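Local coordinates for aminotransferase AspB (PDB 3EZS), which probably acts as a pyridoxal 5'-phosphate-dependent aminotransferase, transferring amino groups between amino acids and keto acids, at residues K73-I78 / E198-T203; V158-P163 / R169-E174; S178-A183 / P206-A211. All blocks are in the same frame, centred on the assembly; numbering follows the deposited sequence.

In the fold
The three contacts all involve parts of the chain around the mixed sheet that forms the core of the large domain in this family. Contacts 2 and 3 share helix 173-186 and have centres about 9 Å apart; contact 2 covers the way into that helix, contact 3 its packing against helix 208-214. Contact 1 is the surface member, its centre about 16 Å from that of contact 3, and Phe76 meets Ser207 and Glu210 where the two touch. Contacts 1 and 2 have centres about 14 Å apart and do not touch. The two segments of contact 2 flank the family's Asn-Pro-Thr-Gly signature, near the C-terminal ends of the parallel strands, where relatives bind their cofactor.

Contact 1 (K73-I78 / E198-T203); sequences KRRFKI and EIYENT
Arg75, in the last turn of helix 62-76, and Glu198, in an irregular loop, are the residues whose backbones come closest, yet their CA atoms remain 9.0 Å apart and long side chains must bridge the interval. Arg75 sends CG anti to its own N and then bends at chi2 (60°), which brings the guanidinium group round to the carboxylate. Its NE donates to Glu198 OE1 at 3.1 Å, forming a salt bridge with a bent N-H...O angle of 137°. The acceptor lies close to the guanidinium plane, but the donor approaches from above the carboxylate, 45° out of that plane, so the two charged groups do not pair flat and side by side. The contact ties the end of a large-domain helix to the loop that follows strand 189-193 of the central sheet, in the fold common to class I and II aminotransferases. Tyr200 adds a looser approach: its CE2 is 4.2 Å from Arg75 NH2 and meets it obliquely. NH2 itself is gripped by the carbonyl oxygens of Ser197 and Pro205, while the neighbouring Phe76 places CE1 3.4 Å above one guanidinium face, towards its rim. Arg75 CG in turn sits over the centre of the Phe76 ring, so the arginine is steadied along its length as well as at its tip. Glu198 has a second cationic partner, since OE2 forms a salt bridge with Arg232; a carboxylate between two arginines would probably remain ionised.

Contact 2 (V158-P163 / R169-E174); sequences VILNSP and RTLSLE. With EDO (1,2-ethanediol), chain D; EDO (1,2-ethanediol), chain F.
Ser162 and Leu171 form the tight centre of this contact: Leu171 N donates to Ser162 OG at 2.8 Å, nearly straight at 165°. A chi1 of -178° swings the hydroxyl to the side away from Ser162 N and up to this backbone NH, where it also lies 3.3 Å from Thr170 CA. Beside it, Thr170 OG1 packs 3.2 Å from Pro163 CB, the two side chains running alongside each other in the same direction; this hydroxyl is hydrogen-bonded to Gly168 O. The Ser162-Pro163 peptide bond is cis, and it lies in the Asn-Ser-Pro-Asn-Asn-Pro-Thr-Gly sequence, whose last four residues are the signature of the family. Leu160 and Leu171 cross at about a right angle and meet through their CD1 methyls at 3.9 Å.

Small molecules mediate the looser side. A water accepts from Ser162 OG and donates to Leu171 O, linking both segments. One ethanediol, probably from the crystallisation liquor, receives Asn161 N on O2 at 3.1 Å and donates from O1 to Arg169 O at 2.9 Å. Its O2 also gives a weak bond to Asn161 O, so the diol links the carbonyls of Asn161 and Arg169. The amide of Asn161 is engaged away from this segment pair, ND2 with Asp193 O and OD1 with Asn165 N. Strand 157-160 thus leads through the loop into helix 173-186 and on to strand 189-193, a beta-alpha-beta unit in which Leu160 pairs by backbone with Ile191 and Asp193 and rests on Trp179 of the helix.

Contact 3 (S178-A183 / P206-A211); sequences SWVKLA and PSLLEA
Ser207 OG is gripped by two partners, accepting from Leu209 N at 3.2 Å and bonding to Glu194 OE1, and it thereby fixes the helix start from which Leu208 and Ala211 reach Val180. Ser207 is the N-cap of helix 208-214. The return bond, from Ser207 N to Glu210 OE2 at 2.9 Å and 164°, completes a capping box, although the NH meets that oxygen from above the carboxylate plane. Glu194 also receives Leu208 N on OE2, so its carboxylate holds both the cap residue and the residue after it.

Across to helix 173-186 the meeting is wholly apolar. One methyl of Val180, CG2, does all the touching: it lies 3.6 Å from Leu208 CD1 and 4.1 Å from Ala211 CB. With chi1 at 177°, Leu208 stretches its branch away from its own amide nitrogen, and the two side chains meet at a slant. The small side chain of Ala211 lets the two backbones come close, with Val180 CA and Ala211 CA 7.1 Å apart.

Both helices pack on the central sheet of the large domain. Leu208 also meets Leu190 of strand 189-193 and Val223 and Val225 of strand 223-228, while Ala211 touches Leu176 and Ile177 one turn back along helix 173-186. No hydrogen bond joins the two segments: their hold rests on buried methyl packing, and the polar groups at the helix start are answered by the capping box and Glu194, whose carboxylates would probably interact favourably with the positive end of the helix dipole.

Contact 1 (K73-I78 / E198-T203)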
ATOM      1  N   LYS A  73       8.329 -21.789 -10.783  1.00 40.89           N
ATOM      2  CA  LYS A  73       8.553 -23.042 -11.489  1.00 41.68           C
ATOM      3  C   LYS A  73      10.033 -23.308 -11.726  1.00 40.89           C
ATOM      4  O   LYS A  73      10.523 -24.357 -11.358  1.00 43.26           O
ATOM      5  CB  LYS A  73       7.794 -23.056 -12.827  1.00 42.43           C
ATOM      6  CG  LYS A  73       7.890 -24.378 -13.598  1.00 43.85           C
ATOM      7  CD  LYS A  73       7.081 -24.350 -14.907  1.00 44.92           C
ATOM      8  N   ARG A  74      10.745 -22.367 -12.331  1.00 39.77           N
ATOM      9  CA  ARG A  74      12.169 -22.537 -12.567  1.00 40.13           C
ATOM     10  C   ARG A  74      12.952 -22.734 -11.285  1.00 39.96           C
ATOM     11  O   ARG A  74      13.849 -23.573 -11.221  1.00 37.81           O
ATOM     12  CB  ARG A  74      12.757 -21.317 -13.258  1.00 40.85           C
ATOM     13  CG  ARG A  74      12.259 -21.042 -14.684  1.00 40.53           C
ATOM     14  CD  ARG A  74      13.189 -20.012 -15.344  1.00 43.30           C
ATOM     15  NE  ARG A  74      13.332 -18.802 -14.537  1.00 46.33           N
ATOM     16  CZ  ARG A  74      12.503 -17.756 -14.564  1.00 47.69           C
ATOM     17  NH1 ARG A  74      11.416 -17.735 -15.335  1.00 47.80           N
ATOM     18  NH2 ARG A  74      12.756 -16.712 -13.796  1.00 42.15           N
ATOM     19  N   ARG A  75      12.592 -21.972 -10.256  1.00 40.66           N
ATOM     20  CA  ARG A  75      13.345 -21.972  -9.010  1.00 41.33           C
ATOM     21  C   ARG A  75      13.033 -23.120  -8.068  1.00 41.24           C
ATOM     22  O   ARG A  75      13.952 -23.671  -7.474  1.00 39.50           O
ATOM     23  CB  ARG A  75      13.163 -20.632  -8.280  1.00 42.65           C
ATOM     24  CG  ARG A  75      13.801 -20.553  -6.893  1.00 39.60           C
ATOM     25  CD  ARG A  75      15.324 -20.762  -6.880  1.00 41.53           C
ATOM     26  NE  ARG A  75      15.782 -20.602  -5.504  1.00 41.43           N
ATOM     27  CZ  ARG A  75      15.805 -21.556  -4.573  1.00 41.36           C
ATOM     28  NH1 ARG A  75      15.454 -22.800  -4.835  1.00 42.36           N
ATOM     29  NH2 ARG A  75      16.197 -21.253  -3.350  1.00 43.22           N
ATOM     30  N   PHE A  76      11.759 -23.460  -7.913  1.00 41.51           N
ATOM     31  CA  PHE A  76      11.355 -24.510  -6.971  1.00 42.01           C
ATOM     32  C   PHE A  76      10.774 -25.766  -7.602  1.00 40.95           C
ATOM     33  O   PHE A  76      10.375 -26.678  -6.874  1.00 40.14           O
ATOM     34  CB  PHE A  76      10.381 -23.931  -5.920  1.00 42.08           C
ATOM     35  CG  PHE A  76      10.936 -22.742  -5.187  1.00 41.59           C
ATOM     36  CD1 PHE A  76      11.899 -22.915  -4.199  1.00 44.31           C
ATOM     37  CD2 PHE A  76      10.507 -21.446  -5.489  1.00 47.97           C
ATOM     38  CE1 PHE A  76      12.426 -21.836  -3.526  1.00 40.28           C
ATOM     39  CE2 PHE A  76      11.026 -20.347  -4.822  1.00 42.67           C
ATOM     40  CZ  PHE A  76      11.991 -20.541  -3.839  1.00 43.60           C
ATOM     41  N   LYS A  77      10.720 -25.811  -8.933  1.00 41.42           N
ATOM     42  CA  LYS A  77      10.175 -26.963  -9.688  1.00 41.21           C
ATOM     43  C   LYS A  77       8.710 -27.262  -9.369  1.00 41.44           C
ATOM     44  O   LYS A  77       8.270 -28.410  -9.430  1.00 41.29           O
ATOM     45  CB  LYS A  77      11.031 -28.218  -9.459  1.00 40.90           C
ATOM     46  CG  LYS A  77      12.548 -27.999  -9.548  1.00 48.51           C
ATOM     47  CD  LYS A  77      12.954 -27.309 -10.834  1.00 53.07           C
ATOM     48  N   ILE A  78       7.965 -26.228  -9.007  1.00 41.31           N
ATOM     49  CA  ILE A  78       6.552 -26.350  -8.687  1.00 39.84           C
ATOM     50  C   ILE A  78       5.801 -25.466  -9.673  1.00 40.55           C
ATOM     51  O   ILE A  78       6.205 -24.332  -9.922  1.00 40.84           O
ATOM     52  CB  ILE A  78       6.259 -25.889  -7.251  1.00 38.81           C
ATOM     53  CG1 ILE A  78       6.765 -26.924  -6.251  1.00 40.72           C
ATOM     54  CG2 ILE A  78       4.775 -25.696  -7.026  1.00 35.44           C
ATOM     55  CD1 ILE A  78       6.717 -26.435  -4.817  1.00 45.59           C
ATOM     56  N   GLU A 198      16.780 -16.415  -2.465  1.00 40.90           N
ATOM     57  CA  GLU A 198      17.710 -16.259  -3.578  1.00 42.15           C
ATOM     58  C   GLU A 198      19.085 -15.772  -3.128  1.00 42.09           C
ATOM     59  O   GLU A 198      19.948 -15.518  -3.966  1.00 41.80           O
ATOM     60  CB  GLU A 198      17.129 -15.290  -4.619  1.00 43.97           C
ATOM     61  CG  GLU A 198      15.985 -15.849  -5.452  1.00 44.84           C
ATOM     62  CD  GLU A 198      16.490 -16.724  -6.579  1.00 52.81           C
ATOM     63  OE1 GLU A 198      16.992 -17.822  -6.293  1.00 51.70           O
ATOM     64  OE2 GLU A 198      16.403 -16.301  -7.758  1.00 51.97           O
ATOM     65  N   ILE A 199      19.281 -15.636  -1.814  1.00 41.78           N
ATOM     66  CA  ILE A 199      20.539 -15.184  -1.245  1.00 40.35           C
ATOM     67  C   ILE A 199      21.124 -16.410  -0.579  1.00 41.68           C
ATOM     68  O   ILE A 199      20.759 -16.756   0.528  1.00 43.45           O
ATOM     69  CB  ILE A 199      20.350 -14.013  -0.224  1.00 39.97           C
ATOM     70  CG1 ILE A 199      19.443 -12.907  -0.802  1.00 43.10           C
ATOM     71  CG2 ILE A 199      21.712 -13.443   0.205  1.00 37.13           C
ATOM     72  CD1 ILE A 199      19.869 -12.424  -2.211  1.00 45.12           C
ATOM     73  N   TYR A 200      22.009 -17.100  -1.281  1.00 42.28           N
ATOM     74  CA  TYR A 200      22.598 -18.318  -0.769  1.00 41.61           C
ATOM     75  C   TYR A 200      23.950 -18.541  -1.437  1.00 43.93           C
ATOM     76  O   TYR A 200      24.225 -18.022  -2.521  1.00 42.49           O
ATOM     77  CB  TYR A 200      21.656 -19.517  -0.961  1.00 40.65           C
ATOM     78  CG  TYR A 200      21.336 -19.835  -2.400  1.00 38.78           C
ATOM     79  CD1 TYR A 200      22.119 -20.712  -3.136  1.00 40.09           C
ATOM     80  CD2 TYR A 200      20.248 -19.252  -3.026  1.00 38.24           C
ATOM     81  CE1 TYR A 200      21.811 -21.000  -4.473  1.00 43.67           C
ATOM     82  CE2 TYR A 200      19.935 -19.525  -4.351  1.00 39.33           C
ATOM     83  CZ  TYR A 200      20.712 -20.391  -5.061  1.00 40.99           C
ATOM     84  OH  TYR A 200      20.382 -20.637  -6.361  1.00 41.16           O
ATOM     85  N   GLU A 201      24.778 -19.341  -0.781  1.00 44.69           N
ATOM     86  CA  GLU A 201      26.162 -19.522  -1.175  1.00 45.17           C
ATOM     87  C   GLU A 201      26.426 -20.740  -2.033  1.00 46.97           C
ATOM     88  O   GLU A 201      27.147 -20.650  -3.016  1.00 46.26           O
ATOM     89  CB  GLU A 201      26.999 -19.610   0.106  1.00 44.78           C
ATOM     90  CG  GLU A 201      28.489 -19.724  -0.084  1.00 43.37           C
ATOM     91  CD  GLU A 201      29.194 -20.053   1.210  1.00 45.46           C
ATOM     92  OE1 GLU A 201      28.685 -19.679   2.285  1.00 46.15           O
ATOM     93  OE2 GLU A 201      30.261 -20.683   1.146  1.00 44.38           O
ATOM     94  N   ASN A 202      25.886 -21.887  -1.628  1.00 49.22           N
ATOM     95  CA  ASN A 202      26.118 -23.141  -2.343  1.00 49.67           C
ATOM     96  C   ASN A 202      24.787 -23.722  -2.845  1.00 49.47           C
ATOM     97  O   ASN A 202      24.321 -23.403  -3.938  1.00 48.86           O
ATOM     98  CB  ASN A 202      26.840 -24.161  -1.415  1.00 50.45           C
ATOM     99  CG  ASN A 202      28.140 -23.632  -0.828  1.00 54.31           C
ATOM    100  OD1 ASN A 202      28.904 -22.939  -1.494  1.00 67.40           O
ATOM    101  ND2 ASN A 202      28.408 -23.988   0.432  1.00 61.44           N
ATOM    102  N   THR A 203      24.152 -24.526  -2.002  1.00 48.68           N
ATOM    103  CA  THR A 203      22.937 -25.207  -2.357  1.00 49.14           C
ATOM    104  C   THR A 203      21.730 -24.288  -2.085  1.00 46.11           C
ATOM    105  O   THR A 203      21.674 -23.610  -1.044  1.00 44.56           O
ATOM    106  CB  THR A 203      22.870 -26.594  -1.638  1.00 51.24           C
ATOM    107  OG1 THR A 203      21.575 -27.183  -1.834  1.00 60.00           O
ATOM    108  CG2 THR A 203      23.165 -26.474  -0.141  1.00 56.04           C
TER

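Contact 2 (V158-P163 / R169-E174)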
ATOM      1  N   VAL A 158       1.432 -19.280  12.486  1.00 37.33           N
ATOM      2  CA  VAL A 158       2.863 -19.386  12.754  1.00 37.79           C
ATOM      3  C   VAL A 158       3.613 -18.788  11.560  1.00 38.48           C
ATOM      4  O   VAL A 158       3.341 -19.136  10.398  1.00 38.04           O
ATOM      5  CB  VAL A 158       3.341 -20.830  12.968  1.00 38.80           C
ATOM      6  CG1 VAL A 158       4.881 -20.852  13.154  1.00 33.20           C
ATOM      7  CG2 VAL A 158       2.625 -21.459  14.154  1.00 35.69           C
ATOM      8  N   ILE A 159       4.532 -17.879  11.863  1.00 38.18           N
ATOM      9  CA  ILE A 159       5.366 -17.229  10.856  1.00 38.77           C
ATOM     10  C   ILE A 159       6.801 -17.679  11.035  1.00 38.65           C
ATOM     11  O   ILE A 159       7.392 -17.468  12.089  1.00 37.91           O
ATOM     12  CB  ILE A 159       5.360 -15.696  10.993  1.00 38.20           C
ATOM     13  CG1 ILE A 159       3.940 -15.136  10.902  1.00 39.77           C
ATOM     14  CG2 ILE A 159       6.233 -15.058   9.910  1.00 40.64           C
ATOM     15  CD1 ILE A 159       3.846 -13.656  11.202  1.00 39.02           C
ATOM     16  N   LEU A 160       7.343 -18.344  10.018  1.00 40.87           N
ATOM     17  CA  LEU A 160       8.741 -18.732   9.991  1.00 40.90           C
ATOM     18  C   LEU A 160       9.437 -17.769   9.030  1.00 41.76           C
ATOM     19  O   LEU A 160       8.775 -17.088   8.220  1.00 42.00           O
ATOM     20  CB  LEU A 160       8.917 -20.170   9.505  1.00 41.39           C
ATOM     21  CG  LEU A 160       8.179 -21.275  10.276  1.00 40.23           C
ATOM     22  CD1 LEU A 160       8.280 -22.595   9.502  1.00 36.87           C
ATOM     23  CD2 LEU A 160       8.691 -21.420  11.721  1.00 33.94           C
ATOM     24  N   ASN A 161      10.762 -17.710   9.134  1.00 39.29           N
ATOM     25  CA  ASN A 161      11.576 -16.875   8.266  1.00 40.19           C
ATOM     26  C   ASN A 161      12.830 -17.682   7.940  1.00 40.72           C
ATOM     27  O   ASN A 161      13.804 -17.650   8.699  1.00 40.15           O
ATOM     28  CB  ASN A 161      11.917 -15.565   8.971  1.00 41.01           C
ATOM     29  CG  ASN A 161      12.765 -14.621   8.125  1.00 41.86           C
ATOM     30  OD1 ASN A 161      13.542 -13.819   8.669  1.00 38.30           O
ATOM     31  ND2 ASN A 161      12.606 -14.688   6.804  1.00 39.99           N
ATOM     32  N   SER A 162      12.798 -18.394   6.810  1.00 39.34           N
ATOM     33  CA  SER A 162      13.894 -19.271   6.412  1.00 38.01           C
ATOM     34  C   SER A 162      14.237 -19.142   4.924  1.00 39.42           C
ATOM     35  O   SER A 162      13.409 -19.489   4.080  1.00 39.57           O
ATOM     36  CB  SER A 162      13.499 -20.704   6.716  1.00 37.19           C
ATOM     37  OG  SER A 162      14.523 -21.600   6.394  1.00 37.29           O
ATOM     38  N   PRO A 163      15.471 -18.682   4.590  1.00 39.92           N
ATOM     39  CA  PRO A 163      16.567 -18.252   5.483  1.00 39.27           C
ATOM     40  C   PRO A 163      16.185 -17.090   6.389  1.00 38.93           C
ATOM     41  O   PRO A 163      15.366 -16.229   6.018  1.00 38.41           O
ATOM     42  CB  PRO A 163      17.691 -17.867   4.511  1.00 41.66           C
ATOM     43  CG  PRO A 163      17.367 -18.614   3.243  1.00 38.82           C
ATOM     44  CD  PRO A 163      15.879 -18.639   3.175  1.00 41.67           C
ATOM     45  N   ARG A 169      19.871 -18.886   9.840  1.00 39.83           N
ATOM     46  CA  ARG A 169      19.379 -20.251   9.997  1.00 39.57           C
ATOM     47  C   ARG A 169      18.338 -20.582   8.953  1.00 39.60           C
ATOM     48  O   ARG A 169      17.368 -19.834   8.780  1.00 37.93           O
ATOM     49  CB  ARG A 169      18.776 -20.453  11.382  1.00 41.98           C
ATOM     50  CG  ARG A 169      18.199 -21.867  11.644  1.00 39.79           C
ATOM     51  CD  ARG A 169      19.270 -22.960  11.667  1.00 39.30           C
ATOM     52  NE  ARG A 169      18.781 -24.163  12.365  1.00 36.08           N
ATOM     53  CZ  ARG A 169      18.098 -25.166  11.816  1.00 36.40           C
ATOM     54  NH1 ARG A 169      17.773 -25.170  10.536  1.00 40.15           N
ATOM     55  NH2 ARG A 169      17.714 -26.179  12.573  1.00 39.84           N
ATOM     56  N   THR A 170      18.554 -21.714   8.279  1.00 38.62           N
ATOM     57  CA  THR A 170      17.695 -22.177   7.197  1.00 38.83           C
ATOM     58  C   THR A 170      17.183 -23.584   7.522  1.00 38.62           C
ATOM     59  O   THR A 170      17.954 -24.486   7.814  1.00 40.09           O
ATOM     60  CB  THR A 170      18.456 -22.126   5.832  1.00 38.82           C
ATOM     61  OG1 THR A 170      18.727 -20.760   5.518  1.00 40.40           O
ATOM     62  CG2 THR A 170      17.650 -22.720   4.671  1.00 38.16           C
ATOM     63  N   LEU A 171      15.877 -23.749   7.478  1.00 38.44           N
ATOM     64  CA  LEU A 171      15.243 -25.021   7.773  1.00 39.17           C
ATOM     65  C   LEU A 171      15.352 -25.959   6.579  1.00 39.42           C
ATOM     66  O   LEU A 171      15.158 -25.549   5.428  1.00 39.43           O
ATOM     67  CB  LEU A 171      13.776 -24.797   8.116  1.00 38.71           C
ATOM     68  CG  LEU A 171      13.454 -23.932   9.353  1.00 41.18           C
ATOM     69  CD1 LEU A 171      11.952 -23.779   9.490  1.00 43.50           C
ATOM     70  CD2 LEU A 171      14.047 -24.515  10.633  1.00 38.83           C
ATOM     71  N   SER A 172      15.662 -27.216   6.860  1.00 38.74           N
ATOM     72  CA  SER A 172      15.791 -28.231   5.838  1.00 39.76           C
ATOM     73  C   SER A 172      14.414 -28.651   5.332  1.00 41.06           C
ATOM     74  O   SER A 172      13.386 -28.312   5.913  1.00 40.31           O
ATOM     75  CB  SER A 172      16.497 -29.455   6.422  1.00 39.78           C
ATOM     76  OG  SER A 172      15.643 -30.119   7.345  1.00 39.91           O
ATOM     77  N   LEU A 173      14.407 -29.418   4.250  1.00 43.17           N
ATOM     78  CA  LEU A 173      13.175 -29.931   3.682  1.00 44.28           C
ATOM     79  C   LEU A 173      12.445 -30.738   4.753  1.00 43.86           C
ATOM     80  O   LEU A 173      11.237 -30.584   4.951  1.00 44.47           O
ATOM     81  CB  LEU A 173      13.493 -30.808   2.462  1.00 44.78           C
ATOM     82  CG  LEU A 173      12.429 -31.073   1.402  1.00 49.59           C
ATOM     83  CD1 LEU A 173      11.807 -29.780   0.880  1.00 46.31           C
ATOM     84  CD2 LEU A 173      13.043 -31.858   0.254  1.00 48.48           C
ATOM     85  N   GLU A 174      13.197 -31.551   5.487  1.00 42.37           N
ATOM     86  CA  GLU A 174      12.628 -32.416   6.517  1.00 43.26           C
ATOM     87  C   GLU A 174      12.027 -31.619   7.671  1.00 42.52           C
ATOM     88  O   GLU A 174      10.987 -31.983   8.209  1.00 43.95           O
ATOM     89  CB  GLU A 174      13.679 -33.412   7.049  1.00 45.19           C
ATOM     90  CG  GLU A 174      14.167 -34.471   6.047  1.00 47.85           C
ATOM     91  CD  GLU A 174      15.165 -33.968   4.973  1.00 57.21           C
ATOM     92  OE1 GLU A 174      15.683 -32.818   5.045  1.00 50.76           O
ATOM     93  OE2 GLU A 174      15.439 -34.756   4.039  1.00 67.35           O
TER
HETATM   94  C1  EDO D 377      14.875 -20.427  11.213  1.00 34.50           C
HETATM   95  O1  EDO D 377      14.818 -20.648   9.794  1.00 33.43           O
HETATM   96  C2  EDO D 377      13.463 -20.175  11.724  1.00 40.72           C
HETATM   97  O2  EDO D 377      12.794 -19.240  10.898  1.00 38.17           O
HETATM   98  C1  EDO F 379      13.823  -9.228   6.503  1.00 53.08           C
HETATM   99  O1  EDO F 379      13.584  -8.727   5.176  1.00 56.54           O
HETATM  100  C2  EDO F 379      12.740 -10.265   6.852  1.00 55.13           C
HETATM  101  O2  EDO F 379      13.070 -11.619   6.550  1.00 59.28           O
HETATM  102  O   HOH W   1      14.195 -23.345   3.968  1.00 34.42           O

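Contact 3 (S178-A183 / P206-A211)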
ATOM      1  N   SER A 178       7.895 -31.370   8.807  1.00 42.11           N
ATOM      2  CA  SER A 178       7.355 -31.502  10.166  1.00 42.73           C
ATOM      3  C   SER A 178       6.395 -30.373  10.494  1.00 40.82           C
ATOM      4  O   SER A 178       5.336 -30.614  11.065  1.00 41.14           O
ATOM      5  CB  SER A 178       8.465 -31.517  11.213  1.00 42.46           C
ATOM      6  OG  SER A 178       9.295 -32.649  11.056  1.00 49.52           O
ATOM      7  N   TRP A 179       6.767 -29.152  10.126  1.00 41.19           N
ATOM      8  CA  TRP A 179       5.907 -27.994  10.360  1.00 39.82           C
ATOM      9  C   TRP A 179       4.609 -28.097   9.574  1.00 39.74           C
ATOM     10  O   TRP A 179       3.555 -27.787  10.106  1.00 40.50           O
ATOM     11  CB  TRP A 179       6.606 -26.686  10.022  1.00 40.55           C
ATOM     12  CG  TRP A 179       7.478 -26.147  11.105  1.00 39.97           C
ATOM     13  CD1 TRP A 179       8.835 -26.133  11.129  1.00 37.97           C
ATOM     14  CD2 TRP A 179       7.046 -25.540  12.335  1.00 36.04           C
ATOM     15  NE1 TRP A 179       9.278 -25.555  12.282  1.00 39.91           N
ATOM     16  CE2 TRP A 179       8.203 -25.172  13.043  1.00 40.46           C
ATOM     17  CE3 TRP A 179       5.796 -25.244  12.887  1.00 36.49           C
ATOM     18  CZ2 TRP A 179       8.156 -24.534  14.292  1.00 35.59           C
ATOM     19  CZ3 TRP A 179       5.747 -24.614  14.140  1.00 38.00           C
ATOM     20  CH2 TRP A 179       6.922 -24.270  14.821  1.00 38.37           C
ATOM     21  N   VAL A 180       4.677 -28.538   8.322  1.00 38.90           N
ATOM     22  CA  VAL A 180       3.467 -28.681   7.521  1.00 39.43           C
ATOM     23  C   VAL A 180       2.516 -29.672   8.201  1.00 39.15           C
ATOM     24  O   VAL A 180       1.323 -29.400   8.351  1.00 38.46           O
ATOM     25  CB  VAL A 180       3.784 -29.111   6.060  1.00 38.71           C
ATOM     26  CG1 VAL A 180       2.520 -29.588   5.332  1.00 42.22           C
ATOM     27  CG2 VAL A 180       4.461 -27.972   5.306  1.00 41.41           C
ATOM     28  N   LYS A 181       3.053 -30.808   8.632  1.00 39.82           N
ATOM     29  CA  LYS A 181       2.247 -31.820   9.319  1.00 41.04           C
ATOM     30  C   LYS A 181       1.625 -31.300  10.625  1.00 39.74           C
ATOM     31  O   LYS A 181       0.481 -31.634  10.951  1.00 38.17           O
ATOM     32  CB  LYS A 181       3.078 -33.077   9.570  1.00 41.55           C
ATOM     33  CG  LYS A 181       3.439 -33.831   8.277  1.00 45.54           C
ATOM     34  CD  LYS A 181       4.263 -35.083   8.546  1.00 46.28           C
ATOM     35  CE  LYS A 181       4.619 -35.837   7.263  1.00 52.30           C
ATOM     36  NZ  LYS A 181       3.420 -36.393   6.575  1.00 65.64           N
ATOM     37  N   LEU A 182       2.374 -30.504  11.383  1.00 39.12           N
ATOM     38  CA  LEU A 182       1.819 -29.892  12.594  1.00 39.02           C
ATOM     39  C   LEU A 182       0.680 -28.912  12.251  1.00 40.15           C
ATOM     40  O   LEU A 182      -0.368 -28.931  12.889  1.00 40.62           O
ATOM     41  CB  LEU A 182       2.907 -29.197  13.398  1.00 39.14           C
ATOM     42  CG  LEU A 182       3.904 -30.176  14.040  1.00 42.45           C
ATOM     43  CD1 LEU A 182       5.103 -29.417  14.605  1.00 38.71           C
ATOM     44  CD2 LEU A 182       3.229 -31.065  15.112  1.00 40.20           C
ATOM     45  N   ALA A 183       0.880 -28.092  11.221  1.00 40.68           N
ATOM     46  CA  ALA A 183      -0.135 -27.148  10.760  1.00 40.18           C
ATOM     47  C   ALA A 183      -1.430 -27.879  10.388  1.00 40.02           C
ATOM     48  O   ALA A 183      -2.526 -27.414  10.702  1.00 37.41           O
ATOM     49  CB  ALA A 183       0.384 -26.361   9.560  1.00 39.95           C
ATOM     50  N   PRO A 206      15.348 -24.717   0.463  1.00 42.77           N
ATOM     51  CA  PRO A 206      14.055 -25.166  -0.017  1.00 41.12           C
ATOM     52  C   PRO A 206      12.892 -24.249   0.363  1.00 41.54           C
ATOM     53  O   PRO A 206      12.930 -23.576   1.410  1.00 40.23           O
ATOM     54  CB  PRO A 206      13.896 -26.512   0.663  1.00 43.39           C
ATOM     55  CG  PRO A 206      14.692 -26.405   1.931  1.00 45.47           C
ATOM     56  CD  PRO A 206      15.768 -25.401   1.697  1.00 42.74           C
ATOM     57  N   SER A 207      11.880 -24.189  -0.501  1.00 41.00           N
ATOM     58  CA  SER A 207      10.647 -23.468  -0.167  1.00 40.42           C
ATOM     59  C   SER A 207       9.765 -24.376   0.680  1.00 40.37           C
ATOM     60  O   SER A 207       9.801 -25.586   0.548  1.00 39.16           O
ATOM     61  CB  SER A 207       9.860 -23.086  -1.409  1.00 39.26           C
ATOM     62  OG  SER A 207       8.606 -22.526  -1.065  1.00 37.19           O
ATOM     63  N   LEU A 208       8.968 -23.771   1.544  1.00 42.11           N
ATOM     64  CA  LEU A 208       7.989 -24.493   2.353  1.00 41.56           C
ATOM     65  C   LEU A 208       6.931 -25.194   1.465  1.00 41.35           C
ATOM     66  O   LEU A 208       6.311 -26.184   1.888  1.00 42.58           O
ATOM     67  CB  LEU A 208       7.333 -23.503   3.355  1.00 41.30           C
ATOM     68  CG  LEU A 208       6.215 -23.955   4.300  1.00 43.96           C
ATOM     69  CD1 LEU A 208       6.646 -25.147   5.191  1.00 36.60           C
ATOM     70  CD2 LEU A 208       5.717 -22.775   5.164  1.00 37.60           C
ATOM     71  N   LEU A 209       6.694 -24.682   0.252  1.00 41.52           N
ATOM     72  CA  LEU A 209       5.738 -25.344  -0.665  1.00 40.95           C
ATOM     73  C   LEU A 209       6.306 -26.658  -1.218  1.00 39.74           C
ATOM     74  O   LEU A 209       5.537 -27.570  -1.611  1.00 38.54           O
ATOM     75  CB  LEU A 209       5.247 -24.419  -1.791  1.00 40.28           C
ATOM     76  CG  LEU A 209       4.525 -23.114  -1.405  1.00 43.31           C
ATOM     77  CD1 LEU A 209       3.782 -22.523  -2.618  1.00 32.55           C
ATOM     78  CD2 LEU A 209       3.543 -23.323  -0.256  1.00 28.93           C
ATOM     79  N   GLU A 210       7.631 -26.786  -1.237  1.00 39.52           N
ATOM     80  CA  GLU A 210       8.250 -28.068  -1.632  1.00 40.83           C
ATOM     81  C   GLU A 210       7.968 -29.137  -0.560  1.00 41.03           C
ATOM     82  O   GLU A 210       7.779 -30.313  -0.869  1.00 40.97           O
ATOM     83  CB  GLU A 210       9.759 -27.937  -1.798  1.00 39.91           C
ATOM     84  CG  GLU A 210      10.216 -26.975  -2.871  1.00 44.43           C
ATOM     85  CD  GLU A 210      11.753 -26.956  -2.987  1.00 43.73           C
ATOM     86  OE1 GLU A 210      12.318 -28.016  -3.262  1.00 44.33           O
ATOM     87  OE2 GLU A 210      12.389 -25.891  -2.821  1.00 41.92           O
ATOM     88  N   ALA A 211       7.969 -28.717   0.701  1.00 40.64           N
ATOM     89  CA  ALA A 211       7.661 -29.608   1.815  1.00 41.31           C
ATOM     90  C   ALA A 211       6.221 -30.098   1.691  1.00 40.64           C
ATOM     91  O   ALA A 211       5.902 -31.253   1.984  1.00 40.74           O
ATOM     92  CB  ALA A 211       7.891 -28.871   3.162  1.00 40.12           C
TER